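PDB 3MPP: botulinum neurotoxin type G from Clostridium botulinum, which attaches to the host cell surface through its receptor-binding domain and delivers its zinc-protease light chain into the cytosol. Local coordinates for residues I107-T115 with S125-K133; L242-Y251 with G261-F269. The protein carries 4 engineered substitutions. All blocks are in the same frame, centred on the assembly; numbering follows the deposited sequence.

Running from the N terminus, the chain first reaches the N-terminal half of the receptor-binding domain, a lectin-like sandwich, where contact 1 pairs strands 111-117 and 123-129 and closes the loop between them. It enters the C-terminal beta-trefoil half afterwards, and there contact 2 closes the hairpin of strands 250-255 and 260-270, bringing in the end of strand 239-244 as well. The two loops follow in series, neither nested nor crossing. The centres of the two contacts are about 28 Å apart, and their nearest atoms about 7 Å. Contact 1 also reaches toward the second half, since Ile132 and Lys133 hydrogen-bond to Asn275, just beyond the last strand of contact 2.

Contact 1: residues I107-T115 with S125-K133; sequences IKGNRIIWT and SIFFEYSIK
The guanidinium of Arg111 lies flat on one face of the Phe127 ring, centres 4.0 Å apart and planes at 12°, in a cation-pi stack, while Glu129 OE1 meets the edge of the guanidinium. Phe127 makes a second cation-pi contact, with Lys166. One face of the Tyr130 ring carries Asn110, whose O sits over its centre and whose CB makes a CH-pi contact with the face; Ile112 CG2 comes to the edge of Phe128. These groups decorate a beta hairpin at the margin of the seven-stranded sheet in the lectin-like sandwich, strand 123-129 being outermost. Ile112 with Phe128 and Trp114 with Ile126 exchange N-H...O bonds in both directions.

Glu129 OE1 takes a 2.6 Å bond from Arg111 NE, within the guanidinium plane, and a weak second one from NH2. The salt bridge thus fixes the rotation of the planar group. With CG between its backbone N and carbonyl carbon (chi1 66°), Phe127 presents its ring face to the guanidinium.

On the other face of the sheet, Ile126 CG2 abuts the indole edge at Trp114 CD1, 3.6 Å away. Back on the Arg111 face, at the far end of the pairing, Thr115 OG1 and Ser125 OG share a 2.6 Å hydrogen bond. Lys108 to Arg111 form a type II' turn. From that turn, Asn110 ND2 reaches across to Tyr130 O at 2.6 Å, Tyr130 N donates back to Asn110 O, and a water links Gly109 O to Tyr130 OH.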
ATOM      1  N   ILE A 107     -13.453 -11.052   6.917  1.00 31.79           N
ATOM      2  CA  ILE A 107     -13.563  -9.692   6.446  1.00 29.30           C
ATOM      3  C   ILE A 107     -15.043  -9.366   6.372  1.00 33.89           C
ATOM      4  O   ILE A 107     -15.855 -10.205   5.971  1.00 30.14           O
ATOM      5  CB  ILE A 107     -12.889  -9.524   5.065  1.00 31.31           C
ATOM      6  CG1 ILE A 107     -11.363  -9.610   5.216  1.00 30.74           C
ATOM      7  CG2 ILE A 107     -13.318  -8.208   4.417  1.00 29.60           C
ATOM      8  CD1 ILE A 107     -10.591  -9.470   3.917  1.00 39.42           C
ATOM      9  N   LYS A 108     -15.405  -8.175   6.831  1.00 27.60           N
ATOM     10  CA  LYS A 108     -16.764  -7.699   6.649  1.00 25.71           C
ATOM     11  C   LYS A 108     -16.693  -6.238   6.226  1.00 27.67           C
ATOM     12  O   LYS A 108     -16.582  -5.333   7.058  1.00 29.91           O
ATOM     13  CB  LYS A 108     -17.588  -7.863   7.929  1.00 30.15           C
ATOM     14  CG  LYS A 108     -19.087  -7.635   7.740  1.00 31.30           C
ATOM     15  CD  LYS A 108     -19.811  -7.665   9.078  1.00 39.62           C
ATOM     16  CE  LYS A 108     -21.323  -7.582   8.922  1.00 41.70           C
ATOM     17  NZ  LYS A 108     -21.968  -7.570  10.268  1.00 45.33           N
ATOM     18  N   GLY A 109     -16.734  -6.016   4.921  1.00 27.83           N
ATOM     19  CA  GLY A 109     -16.639  -4.671   4.398  1.00 32.79           C
ATOM     20  C   GLY A 109     -15.312  -4.061   4.791  1.00 31.35           C
ATOM     21  O   GLY A 109     -14.251  -4.585   4.457  1.00 31.82           O
ATOM     22  N   ASN A 110     -15.383  -2.954   5.518  1.00 34.47           N
ATOM     23  CA  ASN A 110     -14.204  -2.230   5.946  1.00 28.71           C
ATOM     24  C   ASN A 110     -13.724  -2.688   7.325  1.00 34.79           C
ATOM     25  O   ASN A 110     -13.046  -1.943   8.034  1.00 29.85           O
ATOM     26  CB  ASN A 110     -14.488  -0.733   5.949  1.00 26.10           C
ATOM     27  CG  ASN A 110     -15.678  -0.372   6.817  1.00 40.57           C
ATOM     28  OD1 ASN A 110     -16.660  -1.120   6.891  1.00 38.03           O
ATOM     29  ND2 ASN A 110     -15.600   0.777   7.479  1.00 35.30           N
ATOM     30  N   ARG A 111     -14.080  -3.915   7.695  1.00 31.55           N
ATOM     31  CA  ARG A 111     -13.630  -4.490   8.962  1.00 41.47           C
ATOM     32  C   ARG A 111     -12.809  -5.741   8.722  1.00 38.56           C
ATOM     33  O   ARG A 111     -13.184  -6.601   7.928  1.00 35.37           O
ATOM     34  CB  ARG A 111     -14.816  -4.880   9.851  1.00 40.66           C
ATOM     35  CG  ARG A 111     -15.539  -3.735  10.508  1.00 41.22           C
ATOM     36  CD  ARG A 111     -16.627  -4.236  11.457  1.00 40.65           C
ATOM     37  NE  ARG A 111     -17.196  -3.108  12.179  1.00 40.12           N
ATOM     38  CZ  ARG A 111     -17.961  -3.201  13.254  1.00 52.16           C
ATOM     39  NH1 ARG A 111     -18.270  -4.390  13.758  1.00 53.64           N
ATOM     40  NH2 ARG A 111     -18.413  -2.092  13.827  1.00 60.15           N
ATOM     41  N   ILE A 112     -11.705  -5.856   9.441  1.00 32.92           N
ATOM     42  CA  ILE A 112     -10.955  -7.096   9.476  1.00 33.74           C
ATOM     43  C   ILE A 112     -11.153  -7.665  10.876  1.00 37.33           C
ATOM     44  O   ILE A 112     -11.007  -6.944  11.862  1.00 35.60           O
ATOM     45  CB  ILE A 112      -9.463  -6.856   9.168  1.00 43.53           C
ATOM     46  CG1 ILE A 112      -8.687  -8.172   9.207  1.00 52.78           C
ATOM     47  CG2 ILE A 112      -8.877  -5.850  10.129  1.00 46.55           C
ATOM     48  CD1 ILE A 112      -8.687  -8.916   7.899  1.00 57.34           C
ATOM     49  N   ILE A 113     -11.506  -8.947  10.959  1.00 36.05           N
ATOM     50  CA  ILE A 113     -12.052  -9.519  12.194  1.00 30.99           C
ATOM     51  C   ILE A 113     -11.357 -10.808  12.617  1.00 41.49           C
ATOM     52  O   ILE A 113     -11.178 -11.723  11.816  1.00 37.98           O
ATOM     53  CB  ILE A 113     -13.545  -9.860  12.028  1.00 35.54           C
ATOM     54  CG1 ILE A 113     -14.357  -8.621  11.656  1.00 43.53           C
ATOM     55  CG2 ILE A 113     -14.091 -10.520  13.281  1.00 35.59           C
ATOM     56  CD1 ILE A 113     -15.771  -8.955  11.212  1.00 47.48           C
ATOM     57  N   TRP A 114     -10.990 -10.871  13.890  1.00 37.91           N
ATOM     58  CA  TRP A 114     -10.397 -12.059  14.491  1.00 46.17           C
ATOM     59  C   TRP A 114     -11.404 -12.711  15.452  1.00 45.97           C
ATOM     60  O   TRP A 114     -11.969 -12.042  16.310  1.00 51.42           O
ATOM     61  CB  TRP A 114      -9.127 -11.644  15.241  1.00 49.01           C
ATOM     62  CG  TRP A 114      -8.484 -12.701  16.089  1.00 54.90           C
ATOM     63  CD1 TRP A 114      -8.472 -12.758  17.455  1.00 58.56           C
ATOM     64  CD2 TRP A 114      -7.720 -13.824  15.635  1.00 52.47           C
ATOM     65  NE1 TRP A 114      -7.756 -13.851  17.875  1.00 59.48           N
ATOM     66  CE2 TRP A 114      -7.284 -14.521  16.778  1.00 56.80           C
ATOM     67  CE3 TRP A 114      -7.360 -14.306  14.374  1.00 49.08           C
ATOM     68  CZ2 TRP A 114      -6.513 -15.676  16.697  1.00 58.33           C
ATOM     69  CZ3 TRP A 114      -6.596 -15.450  14.299  1.00 50.60           C
ATOM     70  CH2 TRP A 114      -6.178 -16.122  15.452  1.00 50.74           C
ATOM     71  N   THR A 115     -11.631 -14.010  15.302  1.00 43.30           N
ATOM     72  CA  THR A 115     -12.641 -14.700  16.093  1.00 50.72           C
ATOM     73  C   THR A 115     -12.109 -15.984  16.718  1.00 52.03           C
ATOM     74  O   THR A 115     -11.437 -16.780  16.053  1.00 45.93           O
ATOM     75  CB  THR A 115     -13.890 -15.047  15.249  1.00 47.37           C
ATOM     76  OG1 THR A 115     -14.499 -13.843  14.761  1.00 45.16           O
ATOM     77  CG2 THR A 115     -14.892 -15.822  16.083  1.00 44.72           C
ATOM     78  N   SER A 125     -15.147 -11.966  19.335  1.00 62.27           N
ATOM     79  CA  SER A 125     -14.361 -11.383  18.269  1.00 54.57           C
ATOM     80  C   SER A 125     -13.754 -10.047  18.647  1.00 55.71           C
ATOM     81  O   SER A 125     -14.266  -9.334  19.503  1.00 59.38           O
ATOM     82  CB  SER A 125     -15.226 -11.203  17.028  1.00 53.93           C
ATOM     83  OG  SER A 125     -15.689 -12.452  16.555  1.00 56.02           O
ATOM     84  N   ILE A 126     -12.654  -9.722  17.980  1.00 48.43           N
ATOM     85  CA  ILE A 126     -12.047  -8.411  18.054  1.00 55.34           C
ATOM     86  C   ILE A 126     -11.811  -8.008  16.602  1.00 49.32           C
ATOM     87  O   ILE A 126     -11.626  -8.875  15.754  1.00 41.43           O
ATOM     88  CB  ILE A 126     -10.726  -8.466  18.839  1.00 60.16           C
ATOM     89  CG1 ILE A 126     -10.087  -7.083  18.930  1.00 66.96           C
ATOM     90  CG2 ILE A 126      -9.769  -9.463  18.209  1.00 55.70           C
ATOM     91  CD1 ILE A 126      -8.878  -7.042  19.840  1.00 74.97           C
ATOM     92  N   PHE A 127     -11.833  -6.710  16.306  1.00 38.25           N
ATOM     93  CA  PHE A 127     -11.743  -6.266  14.925  1.00 44.52           C
ATOM     94  C   PHE A 127     -11.034  -4.922  14.777  1.00 42.86           C
ATOM     95  O   PHE A 127     -10.891  -4.165  15.746  1.00 43.63           O
ATOM     96  CB  PHE A 127     -13.147  -6.182  14.310  1.00 44.28           C
ATOM     97  CG  PHE A 127     -14.012  -5.121  14.924  1.00 49.66           C
ATOM     98  CD1 PHE A 127     -13.932  -3.806  14.480  1.00 49.67           C
ATOM     99  CD2 PHE A 127     -14.894  -5.428  15.952  1.00 50.23           C
ATOM    100  CE1 PHE A 127     -14.717  -2.821  15.034  1.00 44.37           C
ATOM    101  CE2 PHE A 127     -15.688  -4.446  16.512  1.00 48.55           C
ATOM    102  CZ  PHE A 127     -15.598  -3.137  16.056  1.00 47.23           C
ATOM    103  N   PHE A 128     -10.583  -4.648  13.558  1.00 37.97           N
ATOM    104  CA  PHE A 128     -10.092  -3.332  13.178  1.00 37.13           C
ATOM    105  C   PHE A 128     -10.990  -2.795  12.068  1.00 40.02           C
ATOM    106  O   PHE A 128     -11.250  -3.499  11.092  1.00 35.70           O
ATOM    107  CB  PHE A 128      -8.637  -3.411  12.694  1.00 33.20           C
ATOM    108  CG  PHE A 128      -8.128  -2.140  12.064  1.00 36.56           C
ATOM    109  CD1 PHE A 128      -7.929  -0.996  12.830  1.00 42.21           C
ATOM    110  CD2 PHE A 128      -7.820  -2.091  10.706  1.00 34.18           C
ATOM    111  CE1 PHE A 128      -7.445   0.177  12.251  1.00 35.73           C
ATOM    112  CE2 PHE A 128      -7.347  -0.925  10.129  1.00 35.79           C
ATOM    113  CZ  PHE A 128      -7.157   0.215  10.907  1.00 34.25           C
ATOM    114  N   GLU A 129     -11.478  -1.566  12.223  1.00 36.71           N
ATOM    115  CA  GLU A 129     -12.300  -0.941  11.186  1.00 38.61           C
ATOM    116  C   GLU A 129     -11.638   0.331  10.677  1.00 43.21           C
ATOM    117  O   GLU A 129     -11.257   1.176  11.483  1.00 33.70           O
ATOM    118  CB  GLU A 129     -13.688  -0.591  11.730  1.00 36.72           C
ATOM    119  CG  GLU A 129     -14.577   0.160  10.719  1.00 43.01           C
ATOM    120  CD  GLU A 129     -16.019   0.341  11.204  1.00 54.97           C
ATOM    121  OE1 GLU A 129     -16.568  -0.597  11.809  1.00 61.65           O
ATOM    122  OE2 GLU A 129     -16.607   1.417  10.971  1.00 57.30           O
ATOM    123  N   TYR A 130     -11.496   0.464   9.353  1.00 32.95           N
ATOM    124  CA  TYR A 130     -11.030   1.718   8.761  1.00 31.83           C
ATOM    125  C   TYR A 130     -12.194   2.434   8.081  1.00 32.81           C
ATOM    126  O   TYR A 130     -13.166   1.806   7.662  1.00 32.84           O
ATOM    127  CB  TYR A 130      -9.866   1.492   7.775  1.00 29.65           C
ATOM    128  CG  TYR A 130     -10.131   0.422   6.741  1.00 30.45           C
ATOM    129  CD1 TYR A 130     -10.857   0.706   5.590  1.00 23.26           C
ATOM    130  CD2 TYR A 130      -9.667  -0.872   6.924  1.00 26.57           C
ATOM    131  CE1 TYR A 130     -11.114  -0.272   4.641  1.00 23.95           C
ATOM    132  CE2 TYR A 130      -9.917  -1.852   5.990  1.00 31.65           C
ATOM    133  CZ  TYR A 130     -10.643  -1.546   4.846  1.00 32.37           C
ATOM    134  OH  TYR A 130     -10.889  -2.524   3.911  1.00 32.49           O
ATOM    135  N   SER A 131     -12.096   3.755   7.988  1.00 33.56           N
ATOM    136  CA  SER A 131     -13.170   4.568   7.419  1.00 32.21           C
ATOM    137  C   SER A 131     -13.394   4.295   5.934  1.00 30.55           C
ATOM    138  O   SER A 131     -12.461   3.975   5.202  1.00 26.70           O
ATOM    139  CB  SER A 131     -12.864   6.059   7.615  1.00 36.75           C
ATOM    140  OG  SER A 131     -13.867   6.869   7.028  1.00 35.23           O
ATOM    141  N   ILE A 132     -14.640   4.427   5.495  1.00 26.22           N
ATOM    142  CA  ILE A 132     -14.935   4.439   4.073  1.00 25.87           C
ATOM    143  C   ILE A 132     -15.563   5.778   3.708  1.00 29.43           C
ATOM    144  O   ILE A 132     -16.300   5.890   2.728  1.00 28.62           O
ATOM    145  CB  ILE A 132     -15.863   3.267   3.674  1.00 27.72           C
ATOM    146  CG1 ILE A 132     -17.122   3.251   4.545  1.00 36.59           C
ATOM    147  CG2 ILE A 132     -15.129   1.946   3.823  1.00 26.31           C
ATOM    148  CD1 ILE A 132     -18.059   2.110   4.190  1.00 40.84           C
ATOM    149  N   LYS A 133     -15.262   6.802   4.500  1.00 25.13           N
ATOM    150  CA  LYS A 133     -15.790   8.133   4.221  1.00 32.75           C
ATOM    151  C   LYS A 133     -14.697   9.187   4.066  1.00 31.74           C
ATOM    152  O   LYS A 133     -14.992  10.353   3.814  1.00 33.97           O
ATOM    153  CB  LYS A 133     -16.791   8.559   5.302  1.00 39.47           C
ATOM    154  CG  LYS A 133     -18.005   7.641   5.386  1.00 47.84           C
ATOM    155  CD  LYS A 133     -18.836   7.940   6.631  1.00 56.22           C
ATOM    156  CE  LYS A 133     -20.031   7.000   6.739  1.00 59.14           C
ATOM    157  NZ  LYS A 133     -20.746   7.180   8.043  1.00 66.50           N
TER
HETATM  158  O   HOH W   1     -11.418  -4.950   5.473  1.00 34.18           O
HETATM  159  O   HOH W   2     -18.310   2.501   8.385  1.00 44.60           O

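Contact 2: residues L242-Y251 with G261-F269; sequences LFNQGMQNIY and GETAPRTNF
Ile250 O and Arg266 NH2 are both bound to a single water, which donates to Ile250 O at 2.7 Å and accepts from NH2; the same water accepts from Asn244 N and donates to Met247 O. Four protein groups therefore hold it, and it ties the arginine to the chain reversal that follows strand 239-244. The rest of the guanidinium is pinned too. Arg266 NE donates to Gln248 O at 2.9 Å; the oxygen lies in the guanidinium plane, but the nitrogen is tilted 31° from the carbonyl plane. NH1 bonds to Asn278 O and to a second water, itself bound to Leu242 O. One face of the group is backed by the carbonyl carbon of Ile250 and by Tyr251 CB. The carbonyl oxygens of Gln248 and Asn278, which accept from it, would be expected to favour the buried positive charge.

Strands 250-255 and 260-270 form a beta hairpin of the C-terminal beta-trefoil. It is entered through a type I turn from Met247 to Ile250, and Asn249 O receives Arg266 N at 3.0 Å. Further along, Tyr251 N and Ala264 O bond at 2.8 Å, and Ala264 N returns to Tyr251 O. Ala264 CB rests over the face of the Tyr251 ring, 4.1 Å from its centroid; a chi1 of 63°, with CG between backbone N and carbonyl carbon, brings the ring across the neighbouring strand. Ile250 CD1 touches Thr263 CG2 at 3.7 Å, and Ile379 packs against both residues.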
ATOM      1  N   LEU A 242      -0.222  11.170  -9.979  1.00 19.05           N
ATOM      2  CA  LEU A 242       0.688  11.660  -8.965  1.00 22.05           C
ATOM      3  C   LEU A 242      -0.081  12.099  -7.734  1.00 23.51           C
ATOM      4  O   LEU A 242      -1.124  12.758  -7.826  1.00 22.53           O
ATOM      5  CB  LEU A 242       1.547  12.800  -9.535  1.00 25.11           C
ATOM      6  CG  LEU A 242       2.820  13.256  -8.808  1.00 29.33           C
ATOM      7  CD1 LEU A 242       3.802  12.095  -8.547  1.00 26.68           C
ATOM      8  CD2 LEU A 242       3.509  14.387  -9.583  1.00 23.16           C
ATOM      9  N   PHE A 243       0.412  11.682  -6.578  1.00 23.16           N
ATOM     10  CA  PHE A 243      -0.202  12.045  -5.314  1.00 19.37           C
ATOM     11  C   PHE A 243       0.816  12.775  -4.436  1.00 20.44           C
ATOM     12  O   PHE A 243       1.960  12.334  -4.322  1.00 19.59           O
ATOM     13  CB  PHE A 243      -0.736  10.785  -4.623  1.00 22.01           C
ATOM     14  CG  PHE A 243      -1.198  10.998  -3.211  1.00 22.04           C
ATOM     15  CD1 PHE A 243      -2.504  11.393  -2.943  1.00 21.93           C
ATOM     16  CD2 PHE A 243      -0.342  10.761  -2.141  1.00 21.53           C
ATOM     17  CE1 PHE A 243      -2.938  11.579  -1.636  1.00 25.39           C
ATOM     18  CE2 PHE A 243      -0.778  10.953  -0.815  1.00 26.35           C
ATOM     19  CZ  PHE A 243      -2.069  11.349  -0.568  1.00 23.86           C
ATOM     20  N   ASN A 244       0.386  13.882  -3.829  1.00 17.45           N
ATOM     21  CA  ASN A 244       1.213  14.641  -2.882  1.00 24.18           C
ATOM     22  C   ASN A 244       0.789  14.439  -1.422  1.00 23.74           C
ATOM     23  O   ASN A 244      -0.337  14.754  -1.050  1.00 25.44           O
ATOM     24  CB  ASN A 244       1.198  16.137  -3.231  1.00 17.00           C
ATOM     25  CG  ASN A 244       2.226  16.911  -2.449  1.00 23.24           C
ATOM     26  OD1 ASN A 244       1.993  17.258  -1.302  1.00 24.53           O
ATOM     27  ND2 ASN A 244       3.385  17.171  -3.065  1.00 19.81           N
ATOM     28  N   GLN A 245       1.705  13.940  -0.593  1.00 21.88           N
ATOM     29  CA  GLN A 245       1.397  13.670   0.807  1.00 21.45           C
ATOM     30  C   GLN A 245       1.045  14.935   1.604  1.00 22.61           C
ATOM     31  O   GLN A 245       0.227  14.878   2.505  1.00 22.19           O
ATOM     32  CB  GLN A 245       2.537  12.923   1.515  1.00 24.91           C
ATOM     33  CG  GLN A 245       2.203  12.602   2.996  1.00 22.60           C
ATOM     34  CD  GLN A 245       3.363  11.985   3.752  1.00 30.75           C
ATOM     35  OE1 GLN A 245       4.520  12.188   3.402  1.00 27.75           O
ATOM     36  NE2 GLN A 245       3.054  11.204   4.783  1.00 30.09           N
ATOM     37  N   GLY A 246       1.648  16.069   1.265  1.00 22.52           N
ATOM     38  CA  GLY A 246       1.367  17.301   1.989  1.00 25.31           C
ATOM     39  C   GLY A 246       0.084  18.008   1.570  1.00 26.91           C
ATOM     40  O   GLY A 246      -0.528  18.723   2.359  1.00 29.60           O
ATOM     41  N   MET A 247      -0.317  17.812   0.317  1.00 21.65           N
ATOM     42  CA  MET A 247      -1.517  18.446  -0.216  1.00 25.61           C
ATOM     43  C   MET A 247      -2.306  17.346  -0.887  1.00 22.97           C
ATOM     44  O   MET A 247      -2.219  17.143  -2.100  1.00 23.93           O
ATOM     45  CB  MET A 247      -1.126  19.550  -1.202  1.00 19.58           C
ATOM     46  CG  MET A 247      -0.201  20.579  -0.538  1.00 41.71           C
ATOM     47  SD  MET A 247       0.262  21.990  -1.551  1.00 42.94           S
ATOM     48  CE  MET A 247      -1.354  22.725  -1.789  1.00 38.67           C
ATOM     49  N   GLN A 248      -3.044  16.599  -0.076  1.00 20.00           N
ATOM     50  CA  GLN A 248      -3.639  15.348  -0.537  1.00 23.65           C
ATOM     51  C   GLN A 248      -4.913  15.560  -1.344  1.00 25.61           C
ATOM     52  O   GLN A 248      -5.363  14.660  -2.043  1.00 25.83           O
ATOM     53  CB  GLN A 248      -3.932  14.436   0.662  1.00 26.50           C
ATOM     54  CG  GLN A 248      -2.727  14.273   1.576  1.00 25.10           C
ATOM     55  CD  GLN A 248      -2.850  13.108   2.518  1.00 34.55           C
ATOM     56  OE1 GLN A 248      -3.909  12.481   2.612  1.00 31.00           O
ATOM     57  NE2 GLN A 248      -1.768  12.815   3.239  1.00 30.98           N
ATOM     58  N   ASN A 249      -5.486  16.755  -1.263  1.00 23.42           N
ATOM     59  CA  ASN A 249      -6.819  16.954  -1.823  1.00 26.55           C
ATOM     60  C   ASN A 249      -6.803  17.700  -3.150  1.00 27.36           C
ATOM     61  O   ASN A 249      -7.841  18.108  -3.662  1.00 23.37           O
ATOM     62  CB  ASN A 249      -7.735  17.615  -0.788  1.00 33.21           C
ATOM     63  CG  ASN A 249      -7.714  16.880   0.553  1.00 37.84           C
ATOM     64  OD1 ASN A 249      -7.351  17.454   1.583  1.00 44.92           O
ATOM     65  ND2 ASN A 249      -8.084  15.598   0.536  1.00 27.72           N
ATOM     66  N   ILE A 250      -5.607  17.859  -3.707  1.00 18.81           N
ATOM     67  CA  ILE A 250      -5.438  18.411  -5.047  1.00 23.27           C
ATOM     68  C   ILE A 250      -4.698  17.429  -5.937  1.00 23.39           C
ATOM     69  O   ILE A 250      -4.143  16.427  -5.460  1.00 24.83           O
ATOM     70  CB  ILE A 250      -4.693  19.775  -5.028  1.00 23.37           C
ATOM     71  CG1 ILE A 250      -3.331  19.669  -4.319  1.00 24.29           C
ATOM     72  CG2 ILE A 250      -5.554  20.833  -4.324  1.00 26.24           C
ATOM     73  CD1 ILE A 250      -2.228  18.980  -5.122  1.00 28.00           C
ATOM     74  N   TYR A 251      -4.731  17.673  -7.243  1.00 21.87           N
ATOM     75  CA  TYR A 251      -3.863  16.938  -8.149  1.00 18.94           C
ATOM     76  C   TYR A 251      -3.133  17.953  -9.017  1.00 25.74           C
ATOM     77  O   TYR A 251      -3.481  19.147  -9.013  1.00 23.26           O
ATOM     78  CB  TYR A 251      -4.647  15.924  -9.004  1.00 20.19           C
ATOM     79  CG  TYR A 251      -5.669  16.542  -9.935  1.00 20.68           C
ATOM     80  CD1 TYR A 251      -5.358  16.783 -11.263  1.00 22.67           C
ATOM     81  CD2 TYR A 251      -6.954  16.874  -9.484  1.00 20.54           C
ATOM     82  CE1 TYR A 251      -6.273  17.337 -12.127  1.00 25.55           C
ATOM     83  CE2 TYR A 251      -7.889  17.439 -10.350  1.00 21.22           C
ATOM     84  CZ  TYR A 251      -7.535  17.661 -11.666  1.00 29.16           C
ATOM     85  OH  TYR A 251      -8.424  18.216 -12.543  1.00 24.35           O
ATOM     86  N   GLY A 261       2.733  22.651 -14.327  1.00 24.91           N
ATOM     87  CA  GLY A 261       1.709  21.940 -13.581  1.00 23.10           C
ATOM     88  C   GLY A 261       1.144  22.850 -12.513  1.00 24.68           C
ATOM     89  O   GLY A 261       1.895  23.406 -11.709  1.00 25.94           O
ATOM     90  N   GLU A 262      -0.179  23.026 -12.512  1.00 23.92           N
ATOM     91  CA  GLU A 262      -0.844  23.803 -11.474  1.00 28.01           C
ATOM     92  C   GLU A 262      -1.686  22.823 -10.663  1.00 32.42           C
ATOM     93  O   GLU A 262      -2.003  21.740 -11.148  1.00 32.76           O
ATOM     94  CB  GLU A 262      -1.753  24.866 -12.106  1.00 30.88           C
ATOM     95  CG  GLU A 262      -2.670  24.275 -13.190  1.00 46.51           C
ATOM     96  CD  GLU A 262      -3.620  25.287 -13.829  1.00 60.95           C
ATOM     97  OE1 GLU A 262      -3.450  26.515 -13.618  1.00 58.68           O
ATOM     98  OE2 GLU A 262      -4.542  24.842 -14.548  1.00 58.20           O
ATOM     99  N   THR A 263      -2.040  23.177  -9.432  1.00 30.57           N
ATOM    100  CA  THR A 263      -2.925  22.302  -8.671  1.00 31.42           C
ATOM    101  C   THR A 263      -4.374  22.500  -9.112  1.00 30.39           C
ATOM    102  O   THR A 263      -4.732  23.548  -9.635  1.00 23.81           O
ATOM    103  CB  THR A 263      -2.802  22.516  -7.149  1.00 26.77           C
ATOM    104  OG1 THR A 263      -3.198  23.850  -6.814  1.00 32.75           O
ATOM    105  CG2 THR A 263      -1.350  22.267  -6.679  1.00 26.91           C
ATOM    106  N   ALA A 264      -5.190  21.470  -8.920  1.00 24.08           N
ATOM    107  CA  ALA A 264      -6.632  21.579  -9.048  1.00 24.20           C
ATOM    108  C   ALA A 264      -7.244  20.687  -7.977  1.00 22.98           C
ATOM    109  O   ALA A 264      -6.654  19.677  -7.604  1.00 26.66           O
ATOM    110  CB  ALA A 264      -7.080  21.143 -10.449  1.00 25.39           C
ATOM    111  N   PRO A 265      -8.429  21.055  -7.467  1.00 30.69           N
ATOM    112  CA  PRO A 265      -9.056  20.231  -6.429  1.00 25.16           C
ATOM    113  C   PRO A 265      -9.490  18.875  -6.985  1.00 25.95           C
ATOM    114  O   PRO A 265     -10.062  18.825  -8.076  1.00 23.38           O
ATOM    115  CB  PRO A 265     -10.298  21.040  -6.023  1.00 28.74           C
ATOM    116  CG  PRO A 265     -10.128  22.390  -6.625  1.00 34.60           C
ATOM    117  CD  PRO A 265      -9.234  22.237  -7.815  1.00 30.40           C
ATOM    118  N   ARG A 266      -9.231  17.799  -6.246  1.00 25.07           N
ATOM    119  CA  ARG A 266      -9.722  16.477  -6.634  1.00 24.82           C
ATOM    120  C   ARG A 266     -11.248  16.488  -6.654  1.00 27.88           C
ATOM    121  O   ARG A 266     -11.891  17.120  -5.816  1.00 24.66           O
ATOM    122  CB  ARG A 266      -9.269  15.410  -5.636  1.00 26.63           C
ATOM    123  CG  ARG A 266      -7.788  15.105  -5.672  1.00 25.98           C
ATOM    124  CD  ARG A 266      -7.414  13.946  -4.730  1.00 27.76           C
ATOM    125  NE  ARG A 266      -5.964  13.782  -4.758  1.00 19.55           N
ATOM    126  CZ  ARG A 266      -5.312  13.241  -5.774  1.00 22.75           C
ATOM    127  NH1 ARG A 266      -5.990  12.762  -6.815  1.00 20.24           N
ATOM    128  NH2 ARG A 266      -3.994  13.172  -5.745  1.00 21.93           N
ATOM    129  N   THR A 267     -11.828  15.775  -7.601  1.00 25.32           N
ATOM    130  CA  THR A 267     -13.268  15.576  -7.593  1.00 28.64           C
ATOM    131  C   THR A 267     -13.538  14.421  -6.659  1.00 30.16           C
ATOM    132  O   THR A 267     -12.609  13.741  -6.221  1.00 24.25           O
ATOM    133  CB  THR A 267     -13.787  15.214  -8.990  1.00 30.47           C
ATOM    134  OG1 THR A 267     -12.981  14.154  -9.534  1.00 27.62           O
ATOM    135  CG2 THR A 267     -13.700  16.434  -9.902  1.00 29.40           C
ATOM    136  N   ASN A 268     -14.812  14.178  -6.371  1.00 27.55           N
ATOM    137  CA  ASN A 268     -15.165  13.157  -5.406  1.00 29.05           C
ATOM    138  C   ASN A 268     -16.419  12.406  -5.789  1.00 28.99           C
ATOM    139  O   ASN A 268     -17.159  12.806  -6.687  1.00 31.30           O
ATOM    140  CB  ASN A 268     -15.375  13.793  -4.043  1.00 28.94           C
ATOM    141  CG  ASN A 268     -16.509  14.777  -4.050  1.00 40.59           C
ATOM    142  OD1 ASN A 268     -17.665  14.396  -4.175  1.00 51.45           O
ATOM    143  ND2 ASN A 268     -16.187  16.055  -3.936  1.00 50.72           N
ATOM    144  N   PHE A 269     -16.644  11.305  -5.094  1.00 30.10           N
ATOM    145  CA  PHE A 269     -17.917  10.612  -5.168  1.00 27.49           C
ATOM    146  C   PHE A 269     -18.380  10.328  -3.752  1.00 25.24           C
ATOM    147  O   PHE A 269     -17.604   9.876  -2.912  1.00 29.42           O
ATOM    148  CB  PHE A 269     -17.799   9.297  -5.960  1.00 26.90           C
ATOM    149  CG  PHE A 269     -19.110   8.566  -6.077  1.00 32.88           C
ATOM    150  CD1 PHE A 269     -19.884   8.681  -7.220  1.00 42.17           C
ATOM    151  CD2 PHE A 269     -19.595   7.820  -5.017  1.00 25.89           C
ATOM    152  CE1 PHE A 269     -21.112   8.028  -7.320  1.00 48.60           C
ATOM    153  CE2 PHE A 269     -20.821   7.178  -5.098  1.00 30.16           C
ATOM    154  CZ  PHE A 269     -21.582   7.276  -6.257  1.00 39.69           C
TER
HETATM  155  O   HOH W   3      -3.935  11.776  -8.530  1.00 27.42           O
HETATM  156  O   HOH W   4      -2.277  15.075  -3.963  1.00 22.49           O